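Local coordinates for periplasmic binding protein (Mycobacterium smegmatis, PDB 4MDY) that probably captures iron, perhaps in chelated form, outside the cytoplasmic membrane and delivers it to an ABC transporter for uptake, at residues L44-V49 / T152-S157; A79-D84 / E90-L95; D110-L115 / T121-G126; T202-T207 / P280-Q285. All blocks are in the same frame, centred on the assembly; numbering follows the deposited sequence.

Contact 1: L44-V49 / T152-S157; sequences LLAVGV and TELIKS
Just where Val-47 turns to meet Leu-154, the carbonyl oxygen Leu-44 O is gripped by two backbone donors, Val-47 N at 3.2 Å and Val-49 N at 3.0 Å, one from each side of the carbonyl plane. Gly-48 N bonds back to Leu-45 O at 3.1 Å, and the positive phi of Gly-48 (84°) lets the chain turn out of the helix. This end of the helix offers two small apolar groups to helix 148-168. Leu-154 answers both with a single branch: its CD1 methyl lies 3.6 Å from Val-47 CG1 and 3.8 Å from Ala-46 CB. Ala-46 aims its methyl at the partner helix, whereas Val-47 approaches obliquely, with CG1 set beside its own backbone N (chi1 -65°). The meeting is wholly apolar and small, burying 104 Å² over both sides. Around it, Lys-147 NZ bonds to Val-47 O, and Ala-46 also touches Leu-277. What results is a Schellman motif ending helix 40-46, with Ala-46 and Val-47, at the turn itself, packed on a long helix, which in this class of solute-binding proteins is the connection between the two lobes.

Contact 2: A79-D84 / E90-L95; sequences AVLNLD and EEIAAL
Leu-81 of strand 79-81 and its helical partners Ile-92 and Leu-95 share one choice of first torsion, each turning its main branch beside the backbone N and opposite the carbonyl carbon; chi1 is -47° in Leu-81 and -67° in Leu-95. Glu-91 begins the same way and then runs extended (chi2 -157°), which carries its carboxylate across to Leu-81. Leu-81 is thereby the hub. Its CD1 methyl meets Ile-92 CG1 at 3.9 Å, the two side chains nearly perpendicular. The other methyl, CD2, lies 4.2 Å from Leu-95 CD1, the two leucines lying alongside and pointing opposite ways. Glu-91 passes Leu-81 in the same antiparallel manner, and its OE1 comes within 3.6 Å of Leu-81 CD2. At the end of the row, Leu-95 CD2 rests 4.0 Å from Ala-79 CB. Beyond the leucine, a water accepts from Asn-82 N at 3.1 Å and donates a weak bond to Glu-91 OE2. Asn-82 OD1 in turn takes Asp-84 N at 3.1 Å, forming an Asx turn. In the fold, this is a strand followed by helix 89-94; Leu-81 also packs on Val-34 and on Ala-53 and Thr-55 of the paired strand. Chemically, the contact is a hydrocarbon core with a polar fringe: the methyl contacts are dispersive, while a carboxylate oxygen lies against one leucine methyl, and the exposed Glu-91 carboxylate, presumably ionised, reaches Asn-82 N through a water that it holds only weakly.

Contact 3: D110-L115 / T121-G126; sequences DTYAKL and TVAQTG
Tyr-112 and Thr-121 pack helix 109-116 on strand 121-123 within a beta-alpha-beta unit that starts at strand 99-102. The helix and strand segments run nearly antiparallel, at 157°, with their axes 9.0 Å apart. From CB, the tyrosine side chain sets off with CG anti to the backbone N (chi1 171°), a direction that brings one edge of the ring to Thr-121. The first ring atom to meet the strand is CD1, which touches Thr-121 CG2 at 3.9 Å and, obliquely, Ala-123 CB at 4.3 Å. One step further, CE1 turns the ring edge to the strand backbone: Thr-121 O lies in the ring plane, 3.5 Å from CE1. At the tip, OH shares a water with the strand, standing 3.0 Å from it, and that water accepts from Thr-121 N at 2.9 Å. The same hydroxyl is hydrogen-bonded to Thr-24 OG1, which also bonds to Thr-121 O, so that the phenol and the strand carbonyl have a common partner. Phe-21 and His-19 meet the ring as well, the Phe-21 plane only about 25° from it. Nearer the helix end, the side chains of Leu-115 and Thr-121 are set crosswise. Here Thr-121 OG1, hydrogen-bonded to Ala-119 O, sits against Leu-115 CB at 3.4 Å.

Contact 4: T202-T207 / P280-Q285; sequences TQMGLT and PVVADQ
Met-204, present as selenomethionine, stands roughly square to Val-282, the long side chain running end-on into the flank of helix 279-294. Beyond CG the selenomethionine is fully extended (chi2 180°, chi3 -174°), and this straightness delivers its terminal methyl to the helix. CE does all the touching: it lies 4.1 Å from Val-282 CG1 and equally far from Val-282 O, then 4.2 Å from Ala-283 CA. Val-282 turns CG1 anti to its backbone N (chi1 178°), which places this branch where the Met-204 methyl meets it, beside Val-282 O and Ala-283 CA. The methyl touches loosely, and 79 Å² is buried in all.

The long side chain leaves from a helix end. Gly-205, at positive phi, closes helix 199-203 in a Schellman motif, its N bonded to Thr-202 O at 3.0 Å, and the chain then passes into strand 207-208 at the edge of the parallel sheet of four strands. Helix 148-168 completes the setting, with Phe-162 touching both Met-204 and Ala-283 and Val-165 adding to the cover of Met-204. Val-282 also packs on Leu-267, Ala-270 and Ile-271 of helix 265-273. Next to Ala-283, Asp-284 OD1 forms a salt bridge with Arg-161 NH2 of helix 148-168.

In the fold
The contacts sample two lobes and the long helix between them. Contacts 2 and 3, with centres 15 Å apart, follow one another along the chain and lie nested inside the loop closed by contact 1; they touch where Ile-92 CD1 meets Leu-115 CD2 at 4.1 Å. Contact 4 comes later in the chain, about 35 Å from contact 2 and 32 Å from contact 3 between centres, on the opposite side of the molecule. Helix 148-168 links the two sides: it carries half of contact 1 and covers contact 4, about 19 Å away between centres. Such a helical spine is consistent with the limited lobe movement of related iron-siderophore and vitamin B12 binding proteins.

Contact 1: L44-V49 / T152-S157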
loop_
_atom_site.group_PDB
_atom_site.type_symbol
_atom_site.label_atom_id
_atom_site.label_comp_id
_atom_site.label_asym_id
_atom_site.label_seq_id
_atom_site.Cartn_x
_atom_site.Cartn_y
_atom_site.Cartn_z
ATOM N N LEU A 44 1.772 10.566 6.273
ATOM C CA LEU A 44 1.950 11.979 6.621
ATOM C C LEU A 44 0.617 12.739 6.610
ATOM O O LEU A 44 0.242 13.398 7.590
ATOM C CB LEU A 44 2.969 12.622 5.666
ATOM C CG LEU A 44 4.390 12.076 5.884
ATOM C CD1 LEU A 44 5.316 12.360 4.712
ATOM C CD2 LEU A 44 4.988 12.624 7.178
ATOM N N LEU A 45 -0.114 12.606 5.512
ATOM C CA LEU A 45 -1.387 13.304 5.348
ATOM C C LEU A 45 -2.446 12.852 6.362
ATOM O O LEU A 45 -3.256 13.662 6.800
ATOM C CB LEU A 45 -1.907 13.143 3.921
ATOM C CG LEU A 45 -1.103 13.916 2.862
ATOM C CD1 LEU A 45 -1.542 13.495 1.466
ATOM C CD2 LEU A 45 -1.246 15.416 3.051
ATOM N N ALA A 46 -2.422 11.576 6.745
ATOM C CA ALA A 46 -3.354 11.058 7.747
ATOM C C ALA A 46 -3.285 11.847 9.052
ATOM O O ALA A 46 -4.300 12.019 9.719
ATOM C CB ALA A 46 -3.090 9.578 8.019
ATOM N N VAL A 47 -2.091 12.314 9.415
ATOM C CA VAL A 47 -1.898 13.065 10.664
ATOM C C VAL A 47 -1.713 14.568 10.454
ATOM O O VAL A 47 -1.291 15.278 11.360
ATOM C CB VAL A 47 -0.743 12.475 11.511
ATOM C CG1 VAL A 47 -1.093 11.065 11.971
ATOM C CG2 VAL A 47 0.576 12.479 10.752
ATOM N N GLY A 48 -2.031 15.060 9.255
ATOM C CA GLY A 48 -2.056 16.499 9.002
ATOM C C GLY A 48 -0.720 17.126 8.654
ATOM O O GLY A 48 -0.593 18.342 8.672
ATOM N N VAL A 49 0.276 16.305 8.345
ATOM C CA VAL A 49 1.564 16.796 7.889
ATOM C C VAL A 49 1.528 16.789 6.363
ATOM O O VAL A 49 1.458 15.725 5.750
ATOM C CB VAL A 49 2.716 15.928 8.417
ATOM C CG1 VAL A 49 4.048 16.381 7.831
ATOM C CG2 VAL A 49 2.747 15.981 9.950
ATOM N N THR A 152 -1.180 5.867 16.249
ATOM C CA THR A 152 -1.614 4.648 16.929
ATOM C C THR A 152 -3.123 4.486 16.802
ATOM O O THR A 152 -3.610 3.405 16.472
ATOM C CB THR A 152 -1.213 4.692 18.401
ATOM O OG1 THR A 152 0.214 4.746 18.472
ATOM C CG2 THR A 152 -1.709 3.457 19.151
ATOM N N GLU A 153 -3.850 5.561 17.080
ATOM C CA GLU A 153 -5.300 5.588 16.886
ATOM C C GLU A 153 -5.717 5.203 15.461
ATOM O O GLU A 153 -6.652 4.426 15.283
ATOM C CB GLU A 153 -5.856 6.976 17.224
ATOM C CG GLU A 153 -7.352 7.114 17.001
ATOM C CD GLU A 153 -8.154 6.162 17.865
ATOM O OE1 GLU A 153 -7.675 5.785 18.967
ATOM O OE2 GLU A 153 -9.262 5.788 17.434
ATOM N N LEU A 154 -5.020 5.744 14.459
ATOM C CA LEU A 154 -5.325 5.455 13.052
ATOM C C LEU A 154 -5.127 3.969 12.720
ATOM O O LEU A 154 -5.947 3.367 12.027
ATOM C CB LEU A 154 -4.465 6.317 12.119
ATOM C CG LEU A 154 -4.908 7.770 11.937
ATOM C CD1 LEU A 154 -3.710 8.652 11.621
ATOM C CD2 LEU A 154 -5.972 7.887 10.848
ATOM N N ILE A 155 -4.052 3.380 13.231
ATOM C CA ILE A 155 -3.809 1.945 13.054
ATOM C C ILE A 155 -4.939 1.122 13.701
ATOM O O ILE A 155 -5.472 0.189 13.087
ATOM C CB ILE A 155 -2.429 1.537 13.618
ATOM C CG1 ILE A 155 -1.305 2.174 12.784
ATOM C CG2 ILE A 155 -2.273 0.018 13.625
ATOM C CD1 ILE A 155 0.079 2.103 13.412
ATOM N N LYS A 156 -5.303 1.479 14.932
ATOM C CA LYS A 156 -6.443 0.866 15.631
ATOM C C LYS A 156 -7.729 0.958 14.820
ATOM O O LYS A 156 -8.488 -0.006 14.731
ATOM C CB LYS A 156 -6.702 1.560 16.970
ATOM C CG LYS A 156 -5.822 1.111 18.118
ATOM C CD LYS A 156 -6.076 1.958 19.359
ATOM C CE LYS A 156 -5.049 1.672 20.447
ATOM N NZ LYS A 156 -5.291 2.460 21.685
ATOM N N SER A 157 -7.972 2.140 14.263
ATOM C CA SER A 157 -9.185 2.419 13.490
ATOM C C SER A 157 -9.313 1.504 12.266
ATOM O O SER A 157 -10.394 0.998 11.976
ATOM C CB SER A 157 -9.192 3.885 13.051
ATOM O OG SER A 157 -10.398 4.206 12.396
#

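Contact 2: A79-D84 / E90-L95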
loop_
_atom_site.group_PDB
_atom_site.type_symbol
_atom_site.label_atom_id
_atom_site.label_comp_id
_atom_site.label_asym_id
_atom_site.label_seq_id
_atom_site.Cartn_x
_atom_site.Cartn_y
_atom_site.Cartn_z
ATOM N N ALA A 79 6.022 19.521 -4.849
ATOM C CA ALA A 79 6.840 18.997 -5.929
ATOM C C ALA A 79 6.579 17.496 -6.063
ATOM O O ALA A 79 6.323 16.802 -5.064
ATOM C CB ALA A 79 8.313 19.265 -5.663
ATOM N N VAL A 80 6.621 17.005 -7.299
ATOM C CA VAL A 80 6.437 15.584 -7.578
ATOM C C VAL A 80 7.743 14.954 -8.035
ATOM O O VAL A 80 8.310 15.341 -9.047
ATOM C CB VAL A 80 5.362 15.338 -8.653
ATOM C CG1 VAL A 80 5.181 13.839 -8.890
ATOM C CG2 VAL A 80 4.047 15.989 -8.245
ATOM N N LEU A 81 8.204 13.967 -7.278
ATOM C CA LEU A 81 9.427 13.255 -7.582
ATOM C C LEU A 81 9.055 11.905 -8.153
ATOM O O LEU A 81 7.891 11.521 -8.152
ATOM C CB LEU A 81 10.237 13.043 -6.299
ATOM C CG LEU A 81 10.418 14.256 -5.391
ATOM C CD1 LEU A 81 11.090 13.853 -4.081
ATOM C CD2 LEU A 81 11.225 15.324 -6.114
ATOM N N ASN A 82 10.052 11.172 -8.622
ATOM C CA ASN A 82 9.854 9.771 -8.988
ATOM C C ASN A 82 11.158 9.010 -8.837
ATOM O O ASN A 82 12.217 9.619 -8.712
ATOM C CB ASN A 82 9.298 9.640 -10.409
ATOM C CG ASN A 82 10.272 10.109 -11.465
ATOM O OD1 ASN A 82 11.362 9.561 -11.604
ATOM N ND2 ASN A 82 9.879 11.117 -12.227
ATOM N N LEU A 83 11.068 7.686 -8.857
ATOM C CA LEU A 83 12.220 6.817 -8.604
ATOM C C LEU A 83 12.750 6.147 -9.871
ATOM O O LEU A 83 13.456 5.152 -9.786
ATOM C CB LEU A 83 11.841 5.744 -7.569
ATOM C CG LEU A 83 11.414 6.228 -6.180
ATOM C CD1 LEU A 83 11.167 5.050 -5.246
ATOM C CD2 LEU A 83 12.461 7.155 -5.589
ATOM N N ASP A 84 12.435 6.711 -11.040
ATOM C CA ASP A 84 12.891 6.157 -12.328
ATOM C C ASP A 84 14.407 5.941 -12.382
ATOM O O ASP A 84 14.873 4.944 -12.930
ATOM C CB ASP A 84 12.459 7.058 -13.496
ATOM C CG ASP A 84 10.952 7.068 -13.712
ATOM O OD1 ASP A 84 10.213 6.477 -12.894
ATOM O OD2 ASP A 84 10.504 7.676 -14.710
ATOM N N GLU A 90 19.810 14.966 -5.544
ATOM C CA GLU A 90 20.052 16.373 -5.879
ATOM C C GLU A 90 18.759 17.184 -5.857
ATOM O O GLU A 90 18.751 18.317 -5.375
ATOM C CB GLU A 90 20.733 16.519 -7.250
ATOM C CG GLU A 90 22.116 15.880 -7.364
ATOM C CD GLU A 90 23.213 16.612 -6.597
ATOM O OE1 GLU A 90 22.936 17.648 -5.945
ATOM O OE2 GLU A 90 24.371 16.141 -6.651
ATOM N N GLU A 91 17.670 16.609 -6.371
ATOM C CA GLU A 91 16.368 17.281 -6.328
ATOM C C GLU A 91 15.930 17.515 -4.886
ATOM O O GLU A 91 15.458 18.590 -4.529
ATOM C CB GLU A 91 15.294 16.462 -7.048
ATOM C CG GLU A 91 15.567 16.230 -8.530
ATOM C CD GLU A 91 14.315 15.933 -9.352
ATOM O OE1 GLU A 91 13.212 16.397 -8.979
ATOM O OE2 GLU A 91 14.439 15.246 -10.393
ATOM N N ILE A 92 16.091 16.493 -4.056
ATOM C CA ILE A 92 15.686 16.588 -2.659
ATOM C C ILE A 92 16.495 17.680 -1.930
ATOM O O ILE A 92 15.921 18.528 -1.252
ATOM C CB ILE A 92 15.760 15.207 -1.967
ATOM C CG1 ILE A 92 14.693 14.286 -2.569
ATOM C CG2 ILE A 92 15.551 15.349 -0.461
ATOM C CD1 ILE A 92 14.896 12.812 -2.313
ATOM N N ALA A 93 17.815 17.682 -2.099
ATOM C CA ALA A 93 18.658 18.736 -1.518
ATOM C C ALA A 93 18.168 20.143 -1.893
ATOM O O ALA A 93 18.108 21.041 -1.044
ATOM C CB ALA A 93 20.108 18.541 -1.936
ATOM N N ALA A 94 17.790 20.326 -3.154
ATOM C CA ALA A 94 17.294 21.622 -3.634
ATOM C C ALA A 94 15.967 22.032 -2.985
ATOM O O ALA A 94 15.650 23.212 -2.927
ATOM C CB ALA A 94 17.161 21.608 -5.151
ATOM N N LEU A 95 15.200 21.063 -2.495
ATOM C CA LEU A 95 13.955 21.344 -1.782
ATOM C C LEU A 95 14.161 21.761 -0.313
ATOM O O LEU A 95 13.211 22.178 0.352
ATOM C CB LEU A 95 13.001 20.142 -1.878
ATOM C CG LEU A 95 12.478 19.860 -3.291
ATOM C CD1 LEU A 95 11.952 18.436 -3.418
ATOM C CD2 LEU A 95 11.408 20.865 -3.691
HETATM O O HOH W 1 12.272 13.176 -9.494
#

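Contact 3: D110-L115 / T121-G126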
loop_
_atom_site.group_PDB
_atom_site.type_symbol
_atom_site.label_atom_id
_atom_site.label_comp_id
_atom_site.label_asym_id
_atom_site.label_seq_id
_atom_site.Cartn_x
_atom_site.Cartn_y
_atom_site.Cartn_z
ATOM N N ASP A 110 24.360 3.587 1.628
ATOM C CA ASP A 110 25.038 4.684 0.939
ATOM C C ASP A 110 24.082 5.860 0.744
ATOM O O ASP A 110 24.388 6.984 1.125
ATOM C CB ASP A 110 25.573 4.205 -0.416
ATOM C CG ASP A 110 26.262 5.310 -1.201
ATOM O OD1 ASP A 110 27.099 6.031 -0.614
ATOM O OD2 ASP A 110 25.965 5.452 -2.411
ATOM N N THR A 111 22.916 5.575 0.175
ATOM C CA THR A 111 21.919 6.598 -0.116
ATOM C C THR A 111 21.338 7.217 1.154
ATOM O O THR A 111 21.056 8.408 1.189
ATOM C CB THR A 111 20.806 6.024 -1.007
ATOM O OG1 THR A 111 21.404 5.455 -2.177
ATOM C CG2 THR A 111 19.842 7.104 -1.434
ATOM N N TYR A 112 21.173 6.411 2.197
ATOM C CA TYR A 112 20.826 6.936 3.510
ATOM C C TYR A 112 21.850 7.967 3.990
ATOM O O TYR A 112 21.476 9.032 4.467
ATOM C CB TYR A 112 20.719 5.814 4.543
ATOM C CG TYR A 112 20.565 6.335 5.955
ATOM C CD1 TYR A 112 19.344 6.841 6.397
ATOM C CD2 TYR A 112 21.641 6.357 6.838
ATOM C CE1 TYR A 112 19.195 7.325 7.681
ATOM C CE2 TYR A 112 21.501 6.844 8.126
ATOM C CZ TYR A 112 20.271 7.330 8.540
ATOM O OH TYR A 112 20.097 7.812 9.815
ATOM N N ALA A 113 23.137 7.648 3.864
ATOM C CA ALA A 113 24.198 8.584 4.263
ATOM C C ALA A 113 24.106 9.900 3.478
ATOM O O ALA A 113 24.219 10.990 4.047
ATOM C CB ALA A 113 25.572 7.943 4.096
ATOM N N LYS A 114 23.859 9.790 2.177
ATOM C CA LYS A 114 23.700 10.964 1.312
ATOM C C LYS A 114 22.500 11.844 1.683
ATOM O O LYS A 114 22.601 13.079 1.686
ATOM C CB LYS A 114 23.574 10.519 -0.142
ATOM C CG LYS A 114 24.842 9.909 -0.706
ATOM C CD LYS A 114 24.601 9.352 -2.096
ATOM C CE LYS A 114 25.897 8.885 -2.728
ATOM N NZ LYS A 114 25.650 7.980 -3.885
ATOM N N LEU A 115 21.368 11.213 1.985
ATOM C CA LEU A 115 20.172 11.950 2.394
ATOM C C LEU A 115 20.344 12.560 3.787
ATOM O O LEU A 115 19.854 13.662 4.048
ATOM C CB LEU A 115 18.933 11.041 2.359
ATOM C CG LEU A 115 18.488 10.524 0.985
ATOM C CD1 LEU A 115 17.322 9.553 1.158
ATOM C CD2 LEU A 115 18.100 11.651 0.038
ATOM N N THR A 121 16.737 11.701 8.228
ATOM C CA THR A 121 16.144 10.817 7.243
ATOM C C THR A 121 15.606 9.579 7.955
ATOM O O THR A 121 16.310 8.958 8.759
ATOM C CB THR A 121 17.183 10.445 6.170
ATOM O OG1 THR A 121 17.537 11.621 5.429
ATOM C CG2 THR A 121 16.654 9.392 5.212
ATOM N N VAL A 122 14.350 9.247 7.666
ATOM C CA VAL A 122 13.680 8.093 8.267
ATOM C C VAL A 122 13.701 6.948 7.265
ATOM O O VAL A 122 13.099 7.046 6.187
ATOM C CB VAL A 122 12.212 8.403 8.647
ATOM C CG1 VAL A 122 11.599 7.224 9.406
ATOM C CG2 VAL A 122 12.116 9.674 9.475
ATOM N N ALA A 123 14.390 5.868 7.632
ATOM C CA ALA A 123 14.526 4.680 6.796
ATOM C C ALA A 123 13.571 3.570 7.212
ATOM O O ALA A 123 12.933 3.626 8.273
ATOM C CB ALA A 123 15.959 4.160 6.857
ATOM N N GLN A 124 13.500 2.549 6.366
ATOM C CA GLN A 124 12.807 1.313 6.696
ATOM C C GLN A 124 13.331 0.770 8.030
ATOM O O GLN A 124 14.481 1.022 8.416
ATOM C CB GLN A 124 12.969 0.272 5.583
ATOM C CG GLN A 124 14.392 -0.238 5.361
ATOM C CD GLN A 124 15.174 0.555 4.325
ATOM O OE1 GLN A 124 14.943 1.751 4.122
ATOM N NE2 GLN A 124 16.105 -0.115 3.662
ATOM N N THR A 125 12.487 0.048 8.743
ATOM C CA THR A 125 12.837 -0.380 10.101
ATOM C C THR A 125 13.715 -1.620 10.111
ATOM O O THR A 125 14.554 -1.781 11.001
ATOM C CB THR A 125 11.576 -0.653 10.941
ATOM O OG1 THR A 125 10.687 -1.490 10.204
ATOM C CG2 THR A 125 10.858 0.629 11.261
ATOM N N GLY A 126 13.520 -2.495 9.131
ATOM C CA GLY A 126 14.234 -3.763 9.068
ATOM C C GLY A 126 14.862 -4.000 7.710
ATOM O O GLY A 126 15.410 -3.082 7.104
HETATM O O HOH W 2 19.263 10.592 9.271
#

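Contact 4: T202-T207 / P280-Q285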
loop_
_atom_site.group_PDB
_atom_site.type_symbol
_atom_site.label_atom_id
_atom_site.label_comp_id
_atom_site.label_asym_id
_atom_site.label_seq_id
_atom_site.Cartn_x
_atom_site.Cartn_y
_atom_site.Cartn_z
ATOM N N THR A 202 -7.636 -11.754 5.924
ATOM C CA THR A 202 -7.739 -12.654 7.068
ATOM C C THR A 202 -8.583 -12.020 8.184
ATOM O O THR A 202 -9.421 -12.693 8.793
ATOM C CB THR A 202 -6.333 -13.046 7.580
ATOM O OG1 THR A 202 -5.641 -13.770 6.553
ATOM C CG2 THR A 202 -6.406 -13.919 8.834
ATOM N N GLN A 203 -8.368 -10.729 8.430
ATOM C CA GLN A 203 -9.118 -9.974 9.452
ATOM C C GLN A 203 -10.613 -9.859 9.138
ATOM O O GLN A 203 -11.433 -9.731 10.047
ATOM C CB GLN A 203 -8.561 -8.559 9.597
ATOM C CG GLN A 203 -7.221 -8.436 10.299
ATOM C CD GLN A 203 -6.719 -6.993 10.290
ATOM O OE1 GLN A 203 -6.267 -6.486 9.265
ATOM N NE2 GLN A 203 -6.813 -6.323 11.430
HETATM N N MSE A 204 -10.956 -9.886 7.852
HETATM C CA MSE A 204 -12.357 -9.889 7.424
HETATM C C MSE A 204 -12.998 -11.255 7.536
HETATM O O MSE A 204 -14.199 -11.391 7.295
HETATM C CB MSE A 204 -12.451 -9.440 5.967
HETATM C CG MSE A 204 -12.228 -7.947 5.780
HETATM SE SE MSE A 204 -12.383 -7.607 3.846
HETATM C CE MSE A 204 -11.890 -5.715 3.671
ATOM N N GLY A 205 -12.212 -12.279 7.879
ATOM C CA GLY A 205 -12.734 -13.627 8.105
ATOM C C GLY A 205 -12.427 -14.623 7.004
ATOM O O GLY A 205 -12.722 -15.807 7.144
ATOM N N LEU A 206 -11.818 -14.152 5.920
ATOM C CA LEU A 206 -11.491 -15.006 4.782
ATOM C C LEU A 206 -10.280 -15.885 5.057
ATOM O O LEU A 206 -9.462 -15.598 5.941
ATOM C CB LEU A 206 -11.203 -14.157 3.541
ATOM C CG LEU A 206 -12.356 -13.299 3.041
ATOM C CD1 LEU A 206 -11.859 -12.240 2.069
ATOM C CD2 LEU A 206 -13.422 -14.165 2.392
ATOM N N THR A 207 -10.185 -16.961 4.283
ATOM C CA THR A 207 -9.018 -17.820 4.274
ATOM C C THR A 207 -8.149 -17.419 3.086
ATOM O O THR A 207 -8.608 -17.361 1.939
ATOM C CB THR A 207 -9.410 -19.311 4.204
ATOM O OG1 THR A 207 -10.022 -19.700 5.444
ATOM C CG2 THR A 207 -8.198 -20.185 3.954
ATOM N N PRO A 280 -9.343 2.241 4.793
ATOM C CA PRO A 280 -10.776 2.542 4.931
ATOM C C PRO A 280 -11.555 2.450 3.617
ATOM O O PRO A 280 -12.704 2.005 3.622
ATOM C CB PRO A 280 -10.781 3.970 5.491
ATOM C CG PRO A 280 -9.536 4.018 6.319
ATOM C CD PRO A 280 -8.522 3.222 5.529
ATOM N N VAL A 281 -10.936 2.840 2.505
ATOM C CA VAL A 281 -11.571 2.692 1.183
ATOM C C VAL A 281 -11.777 1.210 0.833
ATOM O O VAL A 281 -12.810 0.834 0.272
ATOM C CB VAL A 281 -10.749 3.387 0.076
ATOM C CG1 VAL A 281 -11.312 3.076 -1.308
ATOM C CG2 VAL A 281 -10.703 4.887 0.315
ATOM N N VAL A 282 -10.798 0.376 1.181
ATOM C CA VAL A 282 -10.900 -1.069 0.976
ATOM C C VAL A 282 -12.032 -1.635 1.834
ATOM O O VAL A 282 -12.835 -2.434 1.348
ATOM C CB VAL A 282 -9.565 -1.790 1.286
ATOM C CG1 VAL A 282 -9.701 -3.300 1.121
ATOM C CG2 VAL A 282 -8.434 -1.249 0.411
ATOM N N ALA A 283 -12.112 -1.206 3.094
ATOM C CA ALA A 283 -13.167 -1.687 3.994
ATOM C C ALA A 283 -14.561 -1.238 3.527
ATOM O O ALA A 283 -15.550 -1.918 3.787
ATOM C CB ALA A 283 -12.904 -1.240 5.425
ATOM N N ASP A 284 -14.640 -0.105 2.834
ATOM C CA ASP A 284 -15.913 0.359 2.274
ATOM C C ASP A 284 -16.309 -0.434 1.036
ATOM O O ASP A 284 -17.434 -0.928 0.951
ATOM C CB ASP A 284 -15.855 1.844 1.900
ATOM C CG ASP A 284 -16.122 2.760 3.072
ATOM O OD1 ASP A 284 -16.682 2.300 4.090
ATOM O OD2 ASP A 284 -15.782 3.954 2.972
ATOM N N GLN A 285 -15.388 -0.544 0.080
ATOM C CA GLN A 285 -15.745 -0.969 -1.283
ATOM C C GLN A 285 -15.598 -2.470 -1.562
ATOM O O GLN A 285 -16.313 -3.013 -2.410
ATOM C CB GLN A 285 -14.942 -0.175 -2.313
ATOM C CG GLN A 285 -15.185 1.325 -2.240
ATOM C CD GLN A 285 -14.581 2.098 -3.406
ATOM O OE1 GLN A 285 -14.284 1.536 -4.463
ATOM N NE2 GLN A 285 -14.418 3.410 -3.221
#